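Local coordinates for protein O-methyltransferase family 3 (Niastella koreensis, PDB 7CVW) that transfers a methyl group from S-adenosyl-L-methionine to a hydroxyl of catechol-like compounds in a cation-dependent reaction, giving meta- and para-methylated products in equal proportion, at residues Y19-L24 and M75-P80; G65-Y70 and P92-V97; V97-I102 and V111-G116; F137-A140 and P144-E147. One frame throughout, in Å; residues are numbered along the deposited sequence.

In the fold
From the N terminus, interaction 1 closes the longest loop, tying the start of helix 22-34 to the turn after helix 70-76. Interaction 2 begins inside that loop, at the glycine-rich segment after strand 60-64, and ends beyond it on helix 92-104, so the two cross; Glu20 and Tyr70 also link them directly. Interaction 3 follows in series and shares Val97 with interaction 2; it packs the same helix on strand 111-115, at one border of the sheet. Interaction 4 closes a short loop between strand 133-138 and helix 145-154. Interactions 2 and 4 both touch S-adenosyl-L-homocysteine, while interaction 1 lies across the chain's centre from interaction 4.

Interaction 1 (Y19-L24 and M75-P80); sequences YEDDAL and MARALP
Asp21, the N-cap of helix 22-34, is gripped end-on by Arg77, which reaches over from the turn that follows helix 70-76 in this Rossmann-like methyltransferase. Their side chains extend toward one another. The extended chain of Arg77, from CG to NE, bridges the wide gap between backbones, Arg77 CA being 11.3 Å from the CA of Leu24, the nearest pair. NH1 donates to Asp21 OD1 at 2.9 Å in a nearly straight bond (168°), with the oxygen lying in the guanidinium plane. NH2 binds Asp21 OD2 at 2.8 Å, more bent and tilted from that plane. The groups are not coplanar: carboxylate and guanidinium are turned 65° against each other; NH1 meets OD1 from well above the carboxylate plane, and NH2 meets OD2 on the syn side but also tilted out of it.

With chi1 at 76°, Asp21 CG lies between the backbone N and carbonyl carbon, where OD1 can also cap the helix by accepting from Leu24 N. One carboxylate thus serves both the first turn of a helix and a distant arginine; the positive helix end and the guanidinium would both be expected to favour its charged form. Apolar groups border the salt bridge. Leu24 CD1 lies alongside the arginine, 3.8 Å from Arg77 NH1, the two chains running antiparallel, and Ala23 CB is 3.6 Å from Arg77 NH2. Farther back, Arg77 touches Gln50 of helix 43-55. At the cap itself, Leu24 N reaches Asp21 OD1 at 3.2 Å from the carboxylate face opposite to that used by Arg77 NH1.

Interaction 2 (G65-Y70 and P92-V97); sequences GTLAGY and PKHAAV. With SAH (S-adenosyl-L-homocysteine), chain E.
Leu67 overlaps the His94 imidazole and the ligand ribose together: its CD1 lies 3.8 Å from His94 ND1 and 3.6 Å from O3' of S-adenosyl-L-homocysteine. The two side chains cross at a slant, and the methyl approaches the ring neither squarely over its face nor at its edge. Although the CB of Leu67 leaves the backbone away from helix 92-104, the branched end turns back to it, with CG anti to the backbone N (chi1 -168°). His94 points at the loop and presents its ring edge to the ribose, where ND1 donates to O3' of the ligand at 2.9 Å in a fairly straight bond of 162°. Leucine and histidine therefore close on one sugar hydroxyl, the first by packing and the second by a directed bond.

The backbones are tight here too. Leu67 O and His94 O, both acceptors, stand only 3.2 Å apart. One helical turn on, Ala68 CB packs against Val97 CG1 at 4.2 Å, while Ala68 O is satisfied by Asn101 ND2.

The loop keeps its shape through a type II' turn from Thr66 to Gly69, closed by Gly69 N donating to Thr66 O at 2.9 Å; Leu67 has a positive phi in it. Glu89 OE1 accepts from Leu67 N, and OE2 of the same residue binds the ligand. At the start of the loop Gly65 O takes a hydrogen bond from the ligand amino nitrogen, 3.0 Å from it. This is the glycine-rich loop after the first strand of the class I methyltransferase fold, its principal S-adenosylmethionine-binding motif.

Interaction 3 (V97-I102 and V111-G116); sequences VAQKNI and VQIRTG
The carboxamide of Gln99 has the terminal methyl of Ile113 above its plane and two waters beside it. Ile113 CD1 approaches OE1 of Gln99 to 3.6 Å, while both waters lie close to the amide plane. Water 1 donates to Gln99 OE1 and accepts from Ile113 N, 2.9 Å away; water 2 accepts from Gln99 NE2 and donates to Val111 O at 2.7 Å. The amide thus reaches the strand backbone through solvent, and NE2 also binds Asp103 OD1 one helical turn later. A bend at chi2 (72°) swings the amide back toward the strand although the side chain leaves the helix to one side.

The rest is apolar. Ile113 CD1 presses on the helix backbone, 3.5 Å from Gln99 N, and lies 3.9 Å from Ala98 CB. Ile102 and Val111 meet at about a right angle, Ile102 CG2 coming to 4.1 Å from Val111 CB.

The axes of segments 97-102 and 111-115 are 9.6 Å apart and nearly antiparallel, at 173° to each other, as expected within a right-handed beta-alpha-beta unit, here strand 84-89, helix 92-104 and strand 111-115. Strand 111-115 borders the sheet within this chain and pairs with strand 84-89. Ile102 and Val111 also touch helix 70-76, which flanks this packing, and Val97 and Asn101 turn to helix 22-34.

Interaction 4 (F137-A140 and P144-E147); sequences FIDA and PYTE. With MG (magnesium ion), chain C; SAH (S-adenosyl-L-homocysteine), chain E.
The metal- and ligand-binding loop at the end of strand 133-138, in the Rossmann-like methyltransferase fold, meets the start of helix 145-154 where Ile138 and Asp139 touch Tyr145. Ile138 CG2 stands over the centre of the phenol ring in a CH-pi contact, 3.8 Å from the centroid and only 12° off the ring normal. These two side chains run antiparallel, and the phenol end lies against the backbone at Ile138 O and Asp139. There the Tyr145 hydroxyl lies 3.5 Å from Asp139 CA, and its hydrogen-bond partners are Asp165 O and Lys142 NZ.

Asp139 and Tyr145 lie next to one another with a common heading, but the carboxylate and ring planes are 72° apart. With chi1 at -163° the carboxylate is turned to the magnesium ion. Its OD1 binds the metal at 2.4 Å, OD2 being farther from the magnesium ion at 2.7 Å. Asp165, Asn166 and waters 3 and 4 complete the surroundings of the ion. The tyrosine, by binding the backbone of Asp165, thus contacts one metal ligand residue while packing against another.

The loop also lines the S-adenosyl-L-homocysteine pocket: Ala140 CB rests 3.7 Å from N3 of the adenine, and Phe137 CE2 is 3.8 Å from the ligand amino N. Asp139 OD2 joins the metal and ligand sites, accepting from the amino N of S-adenosyl-L-homocysteine at 2.8 Å, while water 3, bound to the magnesium ion, is placed to donate to the ligand OXT, 3.0 Å away.

Interaction 1 (Y19-L24 and M75-P80)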
loop_
_atom_site.group_PDB
_atom_site.type_symbol
_atom_site.label_atom_id
_atom_site.label_comp_id
_atom_site.label_asym_id
_atom_site.label_seq_id
_atom_site.Cartn_x
_atom_site.Cartn_y
_atom_site.Cartn_z
ATOM N N TYR A 19 11.145 -6.128 -11.895
ATOM C CA TYR A 19 12.006 -6.018 -13.093
ATOM C C TYR A 19 12.157 -4.544 -13.506
ATOM O O TYR A 19 11.172 -3.791 -13.649
ATOM C CB TYR A 19 11.462 -6.849 -14.254
ATOM C CG TYR A 19 12.292 -6.653 -15.497
ATOM C CD1 TYR A 19 13.561 -7.186 -15.610
ATOM C CD2 TYR A 19 11.848 -5.808 -16.488
ATOM C CE1 TYR A 19 14.343 -6.944 -16.731
ATOM C CE2 TYR A 19 12.600 -5.569 -17.630
ATOM C CZ TYR A 19 13.851 -6.145 -17.754
ATOM O OH TYR A 19 14.626 -5.853 -18.849
ATOM N N GLU A 20 13.410 -4.162 -13.765
ATOM C CA GLU A 20 13.812 -2.810 -14.221
ATOM C C GLU A 20 14.387 -2.892 -15.635
ATOM O O GLU A 20 15.438 -3.529 -15.817
ATOM C CB GLU A 20 14.885 -2.250 -13.308
ATOM C CG GLU A 20 14.410 -1.998 -11.889
ATOM C CD GLU A 20 15.580 -1.618 -11.010
ATOM O OE1 GLU A 20 16.317 -2.531 -10.558
ATOM O OE2 GLU A 20 15.812 -0.397 -10.839
ATOM N N ASP A 21 13.751 -2.198 -16.571
ATOM C CA ASP A 21 14.220 -2.089 -17.975
ATOM C C ASP A 21 15.409 -1.123 -18.089
ATOM O O ASP A 21 15.867 -0.531 -17.075
ATOM C CB ASP A 21 13.076 -1.647 -18.882
ATOM C CG ASP A 21 12.752 -0.169 -18.751
ATOM O OD1 ASP A 21 12.839 0.376 -17.613
ATOM O OD2 ASP A 21 12.473 0.432 -19.784
ATOM N N ASP A 22 15.901 -0.939 -19.305
ATOM C CA ASP A 22 17.075 -0.070 -19.535
ATOM C C ASP A 22 16.799 1.354 -19.030
ATOM O O ASP A 22 17.710 1.944 -18.488
ATOM C CB ASP A 22 17.435 0.004 -21.020
ATOM C CG ASP A 22 18.537 1.003 -21.356
ATOM O OD1 ASP A 22 19.658 0.794 -20.895
ATOM O OD2 ASP A 22 18.248 1.992 -22.056
ATOM N N ALA A 23 15.608 1.921 -19.241
ATOM C CA ALA A 23 15.363 3.334 -18.870
ATOM C C ALA A 23 15.472 3.509 -17.350
ATOM O O ALA A 23 16.019 4.544 -16.916
ATOM C CB ALA A 23 14.035 3.801 -19.375
ATOM N N LEU A 24 14.954 2.571 -16.552
ATOM C CA LEU A 24 15.077 2.665 -15.082
ATOM C C LEU A 24 16.531 2.483 -14.665
ATOM O O LEU A 24 16.998 3.223 -13.791
ATOM C CB LEU A 24 14.161 1.636 -14.397
ATOM C CG LEU A 24 12.689 2.013 -14.424
ATOM C CD1 LEU A 24 11.823 0.852 -13.978
ATOM C CD2 LEU A 24 12.460 3.258 -13.572
ATOM N N MET A 75 5.755 5.870 -12.053
ATOM C CA MET A 75 4.357 6.378 -12.013
ATOM C C MET A 75 3.860 6.754 -13.411
ATOM O O MET A 75 2.711 6.450 -13.711
ATOM C CB MET A 75 4.215 7.576 -11.073
ATOM C CG MET A 75 4.442 7.167 -9.638
ATOM S SD MET A 75 4.139 8.539 -8.483
ATOM C CE MET A 75 5.542 9.585 -8.840
ATOM N N ALA A 76 4.670 7.402 -14.256
ATOM C CA ALA A 76 4.190 7.875 -15.579
ATOM C C ALA A 76 3.811 6.680 -16.458
ATOM O O ALA A 76 2.888 6.801 -17.297
ATOM C CB ALA A 76 5.257 8.706 -16.238
ATOM N N ARG A 77 4.439 5.528 -16.235
ATOM C CA ARG A 77 4.093 4.308 -17.006
ATOM C C ARG A 77 2.691 3.789 -16.660
ATOM O O ARG A 77 2.197 2.962 -17.444
ATOM C CB ARG A 77 5.170 3.250 -16.796
ATOM C CG ARG A 77 6.389 3.545 -17.652
ATOM C CD ARG A 77 7.555 2.652 -17.354
ATOM N NE ARG A 77 8.597 2.841 -18.337
ATOM C CZ ARG A 77 9.807 2.284 -18.284
ATOM N NH1 ARG A 77 10.142 1.483 -17.291
ATOM N NH2 ARG A 77 10.662 2.509 -19.270
ATOM N N ALA A 78 2.028 4.263 -15.601
ATOM C CA ALA A 78 0.638 3.874 -15.290
ATOM C C ALA A 78 -0.350 4.730 -16.090
ATOM O O ALA A 78 -1.531 4.393 -16.074
ATOM C CB ALA A 78 0.365 4.022 -13.822
ATOM N N LEU A 79 0.083 5.840 -16.683
ATOM C CA LEU A 79 -0.821 6.816 -17.333
ATOM C C LEU A 79 -1.372 6.266 -18.645
ATOM O O LEU A 79 -0.686 5.531 -19.357
ATOM C CB LEU A 79 -0.070 8.107 -17.635
ATOM C CG LEU A 79 0.379 8.934 -16.434
ATOM C CD1 LEU A 79 1.304 10.050 -16.904
ATOM C CD2 LEU A 79 -0.794 9.513 -15.682
ATOM N N PRO A 80 -2.586 6.697 -19.037
ATOM C CA PRO A 80 -3.030 6.501 -20.413
ATOM C C PRO A 80 -2.218 7.419 -21.336
ATOM O O PRO A 80 -1.497 8.290 -20.852
ATOM C CB PRO A 80 -4.519 6.857 -20.318
ATOM C CG PRO A 80 -4.576 7.927 -19.250
ATOM C CD PRO A 80 -3.557 7.451 -18.229
#

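Interaction 2 (G65-Y70 and P92-V97)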
loop_
_atom_site.group_PDB
_atom_site.type_symbol
_atom_site.label_atom_id
_atom_site.label_comp_id
_atom_site.label_asym_id
_atom_site.label_seq_id
_atom_site.Cartn_x
_atom_site.Cartn_y
_atom_site.Cartn_z
ATOM N N GLY A 65 9.705 16.684 -6.128
ATOM C CA GLY A 65 11.023 16.089 -5.940
ATOM C C GLY A 65 11.291 15.050 -7.009
ATOM O O GLY A 65 10.911 13.879 -6.843
ATOM N N THR A 66 11.961 15.436 -8.082
ATOM C CA THR A 66 12.190 14.551 -9.246
ATOM C C THR A 66 13.480 13.735 -9.096
ATOM O O THR A 66 13.478 12.533 -9.460
ATOM C CB THR A 66 12.254 15.409 -10.511
ATOM O OG1 THR A 66 11.235 16.408 -10.477
ATOM C CG2 THR A 66 12.152 14.570 -11.764
ATOM N N LEU A 67 14.529 14.378 -8.614
ATOM C CA LEU A 67 15.880 13.768 -8.616
ATOM C C LEU A 67 16.236 13.406 -10.068
ATOM O O LEU A 67 16.293 14.295 -10.853
ATOM C CB LEU A 67 15.991 12.602 -7.634
ATOM C CG LEU A 67 17.416 12.119 -7.366
ATOM C CD1 LEU A 67 18.213 13.168 -6.621
ATOM C CD2 LEU A 67 17.353 10.850 -6.542
ATOM N N ALA A 68 16.463 12.125 -10.365
ATOM C CA ALA A 68 16.814 11.688 -11.735
ATOM C C ALA A 68 15.574 11.148 -12.469
ATOM O O ALA A 68 15.718 10.611 -13.560
ATOM C CB ALA A 68 17.923 10.664 -11.640
ATOM N N GLY A 69 14.390 11.247 -11.872
ATOM C CA GLY A 69 13.144 10.821 -12.524
ATOM C C GLY A 69 12.854 9.340 -12.353
ATOM O O GLY A 69 12.014 8.837 -13.108
ATOM N N TYR A 70 13.503 8.650 -11.413
ATOM C CA TYR A 70 13.314 7.186 -11.201
ATOM C C TYR A 70 11.859 6.933 -10.780
ATOM O O TYR A 70 11.131 6.147 -11.415
ATOM C CB TYR A 70 14.357 6.650 -10.223
ATOM C CG TYR A 70 14.301 5.158 -10.090
ATOM C CD1 TYR A 70 13.465 4.596 -9.155
ATOM C CD2 TYR A 70 15.041 4.327 -10.914
ATOM C CE1 TYR A 70 13.352 3.220 -9.012
ATOM C CE2 TYR A 70 14.934 2.949 -10.791
ATOM C CZ TYR A 70 14.093 2.402 -9.842
ATOM O OH TYR A 70 13.933 1.056 -9.754
ATOM N N PRO A 92 18.486 22.776 -10.899
ATOM C CA PRO A 92 18.470 22.752 -12.364
ATOM C C PRO A 92 19.281 21.603 -12.978
ATOM O O PRO A 92 18.915 21.119 -14.047
ATOM C CB PRO A 92 19.067 24.115 -12.744
ATOM C CG PRO A 92 18.740 24.980 -11.555
ATOM C CD PRO A 92 18.967 24.068 -10.376
ATOM N N LYS A 93 20.353 21.190 -12.288
ATOM C CA LYS A 93 21.191 20.052 -12.724
ATOM C C LYS A 93 20.378 18.760 -12.619
ATOM O O LYS A 93 20.343 17.949 -13.580
ATOM C CB LYS A 93 22.456 19.960 -11.874
ATOM C CG LYS A 93 23.382 18.816 -12.240
ATOM C CD LYS A 93 24.465 18.564 -11.234
ATOM C CE LYS A 93 23.997 17.802 -10.014
ATOM N NZ LYS A 93 25.141 17.464 -9.143
ATOM N N HIS A 94 19.706 18.544 -11.482
ATOM C CA HIS A 94 18.819 17.374 -11.309
ATOM C C HIS A 94 17.744 17.376 -12.389
ATOM O O HIS A 94 17.519 16.349 -13.009
ATOM C CB HIS A 94 18.160 17.400 -9.934
ATOM C CG HIS A 94 19.115 17.206 -8.816
ATOM N ND1 HIS A 94 18.683 16.838 -7.554
ATOM C CD2 HIS A 94 20.461 17.305 -8.747
ATOM C CE1 HIS A 94 19.733 16.713 -6.762
ATOM N NE2 HIS A 94 20.851 17.004 -7.470
ATOM N N ALA A 95 17.141 18.529 -12.644
ATOM C CA ALA A 95 16.032 18.622 -13.617
ATOM C C ALA A 95 16.557 18.250 -15.004
ATOM O O ALA A 95 15.823 17.593 -15.762
ATOM C CB ALA A 95 15.436 20.006 -13.569
ATOM N N ALA A 96 17.765 18.688 -15.359
ATOM C CA ALA A 96 18.358 18.395 -16.697
ATOM C C ALA A 96 18.620 16.887 -16.816
ATOM O O ALA A 96 18.400 16.305 -17.907
ATOM C CB ALA A 96 19.625 19.176 -16.930
ATOM N N VAL A 97 19.125 16.275 -15.747
ATOM C CA VAL A 97 19.398 14.817 -15.720
ATOM C C VAL A 97 18.087 14.059 -15.832
ATOM O O VAL A 97 18.012 13.131 -16.679
ATOM C CB VAL A 97 20.187 14.419 -14.469
ATOM C CG1 VAL A 97 20.265 12.905 -14.323
ATOM C CG2 VAL A 97 21.560 15.045 -14.536
HETATM N N SAH E . 11.211 11.084 -5.948
HETATM C CA SAH E . 12.620 10.869 -6.335
HETATM C CB SAH E . 13.567 11.328 -5.217
HETATM C CG SAH E . 13.440 12.770 -4.850
HETATM S SD SAH E . 14.931 13.158 -3.846
HETATM C C SAH E . 12.776 9.372 -6.611
HETATM O O SAH E . 13.322 9.044 -7.601
HETATM O OXT SAH E . 12.345 8.650 -5.778
HETATM C "C5'" SAH E . 14.519 14.847 -3.307
HETATM C "C4'" SAH E . 14.564 15.821 -4.452
HETATM O "O4'" SAH E . 13.918 17.015 -3.996
HETATM C "C3'" SAH E . 15.967 16.265 -4.924
HETATM O "O3'" SAH E . 16.143 16.114 -6.320
HETATM C "C2'" SAH E . 16.044 17.739 -4.520
HETATM O "O2'" SAH E . 16.832 18.524 -5.372
HETATM C "C1'" SAH E . 14.573 18.107 -4.571
HETATM N N9 SAH E . 14.220 19.304 -3.842
HETATM C C8 SAH E . 14.833 19.832 -2.745
HETATM N N7 SAH E . 14.292 20.948 -2.343
HETATM C C5 SAH E . 13.259 21.175 -3.229
HETATM C C6 SAH E . 12.294 22.195 -3.337
HETATM N N6 SAH E . 12.237 23.235 -2.530
HETATM N N1 SAH E . 11.419 22.114 -4.342
HETATM C C2 SAH E . 11.490 21.068 -5.164
HETATM N N3 SAH E . 12.356 20.070 -5.171
HETATM C C4 SAH E . 13.207 20.160 -4.155
#

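Interaction 3 (V97-I102 and V111-G116)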
loop_
_atom_site.group_PDB
_atom_site.type_symbol
_atom_site.label_atom_id
_atom_site.label_comp_id
_atom_site.label_asym_id
_atom_site.label_seq_id
_atom_site.Cartn_x
_atom_site.Cartn_y
_atom_site.Cartn_z
ATOM N N VAL A 97 19.125 16.275 -15.747
ATOM C CA VAL A 97 19.398 14.817 -15.720
ATOM C C VAL A 97 18.087 14.059 -15.832
ATOM O O VAL A 97 18.012 13.131 -16.679
ATOM C CB VAL A 97 20.187 14.419 -14.469
ATOM C CG1 VAL A 97 20.265 12.905 -14.323
ATOM C CG2 VAL A 97 21.560 15.045 -14.536
ATOM N N ALA A 98 17.072 14.446 -15.047
ATOM C CA ALA A 98 15.755 13.803 -15.128
ATOM C C ALA A 98 15.214 13.947 -16.559
ATOM O O ALA A 98 14.581 13.000 -17.071
ATOM C CB ALA A 98 14.832 14.394 -14.106
ATOM N N GLN A 99 15.387 15.108 -17.197
ATOM C CA GLN A 99 14.785 15.313 -18.537
ATOM C C GLN A 99 15.397 14.309 -19.524
ATOM O O GLN A 99 14.640 13.698 -20.293
ATOM C CB GLN A 99 14.999 16.731 -19.036
ATOM C CG GLN A 99 14.335 16.957 -20.384
ATOM C CD GLN A 99 12.832 17.024 -20.258
ATOM O OE1 GLN A 99 12.311 17.873 -19.539
ATOM N NE2 GLN A 99 12.130 16.093 -20.895
ATOM N N LYS A 100 16.709 14.105 -19.464
ATOM C CA LYS A 100 17.401 13.129 -20.344
ATOM C C LYS A 100 16.840 11.731 -20.069
ATOM O O LYS A 100 16.627 10.951 -21.017
ATOM C CB LYS A 100 18.910 13.156 -20.112
ATOM C CG LYS A 100 19.717 12.276 -21.057
ATOM C CD LYS A 100 21.215 12.489 -20.926
ATOM C CE LYS A 100 22.003 11.208 -21.088
ATOM N NZ LYS A 100 23.312 11.446 -21.742
ATOM N N ASN A 101 16.617 11.398 -18.799
ATOM C CA ASN A 101 16.167 10.045 -18.396
ATOM C C ASN A 101 14.718 9.814 -18.850
ATOM O O ASN A 101 14.369 8.691 -19.289
ATOM C CB ASN A 101 16.352 9.860 -16.894
ATOM C CG ASN A 101 17.799 9.872 -16.454
ATOM O OD1 ASN A 101 18.710 9.597 -17.242
ATOM N ND2 ASN A 101 18.021 10.114 -15.172
ATOM N N ILE A 102 13.882 10.843 -18.742
ATOM C CA ILE A 102 12.463 10.815 -19.209
ATOM C C ILE A 102 12.441 10.662 -20.743
ATOM O O ILE A 102 11.631 9.899 -21.278
ATOM C CB ILE A 102 11.769 12.111 -18.741
ATOM C CG1 ILE A 102 11.442 12.080 -17.242
ATOM C CG2 ILE A 102 10.566 12.464 -19.621
ATOM C CD1 ILE A 102 10.622 10.931 -16.770
ATOM N N VAL A 111 5.343 13.873 -19.531
ATOM C CA VAL A 111 5.935 14.328 -18.250
ATOM C C VAL A 111 6.400 15.755 -18.458
ATOM O O VAL A 111 7.171 15.978 -19.380
ATOM C CB VAL A 111 7.067 13.403 -17.784
ATOM C CG1 VAL A 111 7.769 13.961 -16.549
ATOM C CG2 VAL A 111 6.528 11.993 -17.538
ATOM N N GLN A 112 6.003 16.651 -17.563
ATOM C CA GLN A 112 6.478 18.040 -17.544
ATOM C C GLN A 112 7.316 18.234 -16.280
ATOM O O GLN A 112 6.773 18.073 -15.170
ATOM C CB GLN A 112 5.330 19.032 -17.573
ATOM C CG GLN A 112 5.856 20.458 -17.592
ATOM C CD GLN A 112 4.753 21.482 -17.584
ATOM O OE1 GLN A 112 3.880 21.488 -16.716
ATOM N NE2 GLN A 112 4.816 22.383 -18.553
ATOM N N ILE A 113 8.588 18.562 -16.448
ATOM C CA ILE A 113 9.487 18.887 -15.316
ATOM C C ILE A 113 9.462 20.395 -15.151
ATOM O O ILE A 113 9.770 21.079 -16.117
ATOM C CB ILE A 113 10.919 18.386 -15.522
ATOM C CG1 ILE A 113 10.933 16.878 -15.766
ATOM C CG2 ILE A 113 11.780 18.794 -14.338
ATOM C CD1 ILE A 113 12.238 16.352 -16.298
ATOM N N ARG A 114 9.118 20.880 -13.961
ATOM C CA ARG A 114 9.129 22.331 -13.681
ATOM C C ARG A 114 10.277 22.605 -12.724
ATOM O O ARG A 114 10.309 21.978 -11.629
ATOM C CB ARG A 114 7.799 22.755 -13.080
ATOM C CG ARG A 114 6.648 22.706 -14.064
ATOM C CD ARG A 114 5.890 23.959 -13.774
ATOM N NE ARG A 114 4.596 23.790 -14.301
ATOM C CZ ARG A 114 3.604 24.623 -14.107
ATOM N NH1 ARG A 114 3.731 25.729 -13.386
ATOM N NH2 ARG A 114 2.471 24.306 -14.673
ATOM N N THR A 115 11.220 23.455 -13.126
ATOM C CA THR A 115 12.488 23.677 -12.391
ATOM C C THR A 115 12.328 24.887 -11.468
ATOM O O THR A 115 12.460 26.021 -11.906
ATOM C CB THR A 115 13.673 23.855 -13.342
ATOM O OG1 THR A 115 13.681 22.742 -14.254
ATOM C CG2 THR A 115 14.976 23.970 -12.579
ATOM N N GLY A 116 12.115 24.637 -10.190
ATOM C CA GLY A 116 12.053 25.687 -9.171
ATOM C C GLY A 116 11.595 25.122 -7.857
ATOM O O GLY A 116 11.416 23.900 -7.785
HETATM O O HOH W 1 9.720 18.709 -19.093
HETATM O O HOH W 2 9.148 16.501 -21.170
#

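Interaction 4 (F137-A140 and P144-E147)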
loop_
_atom_site.group_PDB
_atom_site.type_symbol
_atom_site.label_atom_id
_atom_site.label_comp_id
_atom_site.label_asym_id
_atom_site.label_seq_id
_atom_site.Cartn_x
_atom_site.Cartn_y
_atom_site.Cartn_z
ATOM N N PHE A 137 2.530 12.724 -5.238
ATOM C CA PHE A 137 3.682 12.126 -4.528
ATOM C C PHE A 137 4.537 13.258 -3.990
ATOM O O PHE A 137 5.141 13.987 -4.774
ATOM C CB PHE A 137 4.447 11.159 -5.433
ATOM C CG PHE A 137 5.593 10.433 -4.773
ATOM C CD1 PHE A 137 5.413 9.797 -3.552
ATOM C CD2 PHE A 137 6.848 10.346 -5.374
ATOM C CE1 PHE A 137 6.462 9.124 -2.950
ATOM C CE2 PHE A 137 7.887 9.665 -4.762
ATOM C CZ PHE A 137 7.686 9.037 -3.563
ATOM N N ILE A 138 4.558 13.410 -2.675
ATOM C CA ILE A 138 5.372 14.421 -1.955
ATOM C C ILE A 138 6.704 13.785 -1.565
ATOM O O ILE A 138 6.723 12.874 -0.714
ATOM C CB ILE A 138 4.636 14.944 -0.726
ATOM C CG1 ILE A 138 3.276 15.523 -1.112
ATOM C CG2 ILE A 138 5.516 15.947 0.003
ATOM C CD1 ILE A 138 2.476 16.014 0.064
ATOM N N ASP A 139 7.782 14.235 -2.199
ATOM C CA ASP A 139 9.105 13.604 -1.977
ATOM C C ASP A 139 10.220 14.608 -2.229
ATOM O O ASP A 139 11.261 14.212 -2.725
ATOM C CB ASP A 139 9.258 12.347 -2.826
ATOM C CG ASP A 139 10.390 11.481 -2.315
ATOM O OD1 ASP A 139 10.679 11.577 -1.069
ATOM O OD2 ASP A 139 10.983 10.716 -3.163
ATOM N N ALA A 140 10.033 15.851 -1.804
ATOM C CA ALA A 140 11.082 16.859 -2.069
ATOM C C ALA A 140 11.855 17.131 -0.776
ATOM O O ALA A 140 12.234 16.205 -0.152
ATOM C CB ALA A 140 10.443 18.119 -2.603
ATOM N N PRO A 144 9.271 21.360 4.856
ATOM C CA PRO A 144 7.966 21.910 4.462
ATOM C C PRO A 144 6.897 20.895 4.025
ATOM O O PRO A 144 5.888 21.288 3.469
ATOM C CB PRO A 144 8.288 22.836 3.287
ATOM C CG PRO A 144 9.576 22.345 2.723
ATOM C CD PRO A 144 10.224 21.440 3.745
ATOM N N TYR A 145 7.102 19.616 4.282
ATOM C CA TYR A 145 6.084 18.596 3.910
ATOM C C TYR A 145 4.706 19.043 4.397
ATOM O O TYR A 145 3.726 18.902 3.679
ATOM C CB TYR A 145 6.379 17.247 4.543
ATOM C CG TYR A 145 7.090 16.245 3.683
ATOM C CD1 TYR A 145 8.055 16.624 2.765
ATOM C CD2 TYR A 145 6.881 14.889 3.893
ATOM C CE1 TYR A 145 8.721 15.684 1.996
ATOM C CE2 TYR A 145 7.554 13.939 3.151
ATOM C CZ TYR A 145 8.495 14.334 2.212
ATOM O OH TYR A 145 9.191 13.411 1.484
ATOM N N THR A 146 4.614 19.576 5.613
ATOM C CA THR A 146 3.318 20.024 6.190
ATOM C C THR A 146 2.639 21.007 5.236
ATOM O O THR A 146 1.466 20.835 4.964
ATOM C CB THR A 146 3.534 20.595 7.597
ATOM O OG1 THR A 146 4.057 19.566 8.443
ATOM C CG2 THR A 146 2.256 21.132 8.187
ATOM N N GLU A 147 3.376 22.002 4.744
ATOM C CA GLU A 147 2.795 23.024 3.850
ATOM C C GLU A 147 2.539 22.442 2.459
ATOM O O GLU A 147 1.548 22.787 1.838
ATOM C CB GLU A 147 3.718 24.229 3.795
ATOM C CG GLU A 147 3.687 25.001 5.099
ATOM C CD GLU A 147 4.243 24.271 6.306
ATOM O OE1 GLU A 147 5.411 23.814 6.239
ATOM O OE2 GLU A 147 3.487 24.158 7.328
HETATM MG MG MG C . 12.272 9.809 -1.016
HETATM N N SAH E . 11.211 11.084 -5.948
HETATM C CA SAH E . 12.620 10.869 -6.335
HETATM C CB SAH E . 13.567 11.328 -5.217
HETATM C CG SAH E . 13.440 12.770 -4.850
HETATM S SD SAH E . 14.931 13.158 -3.846
HETATM C C SAH E . 12.776 9.372 -6.611
HETATM O O SAH E . 13.322 9.044 -7.601
HETATM O OXT SAH E . 12.345 8.650 -5.778
HETATM C "C5'" SAH E . 14.519 14.847 -3.307
HETATM C "C4'" SAH E . 14.564 15.821 -4.452
HETATM O "O4'" SAH E . 13.918 17.015 -3.996
HETATM C "C3'" SAH E . 15.967 16.265 -4.924
HETATM O "O3'" SAH E . 16.143 16.114 -6.320
HETATM C "C2'" SAH E . 16.044 17.739 -4.520
HETATM O "O2'" SAH E . 16.832 18.524 -5.372
HETATM C "C1'" SAH E . 14.573 18.107 -4.571
HETATM N N9 SAH E . 14.220 19.304 -3.842
HETATM C C8 SAH E . 14.833 19.832 -2.745
HETATM N N7 SAH E . 14.292 20.948 -2.343
HETATM C C5 SAH E . 13.259 21.175 -3.229
HETATM C C6 SAH E . 12.294 22.195 -3.337
HETATM N N6 SAH E . 12.237 23.235 -2.530
HETATM N N1 SAH E . 11.419 22.114 -4.342
HETATM C C2 SAH E . 11.490 21.068 -5.164
HETATM N N3 SAH E . 12.356 20.070 -5.171
HETATM C C4 SAH E . 13.207 20.160 -4.155
HETATM O O HOH W 3 13.103 8.576 -2.879
HETATM O O HOH W 4 13.767 11.812 -1.042
#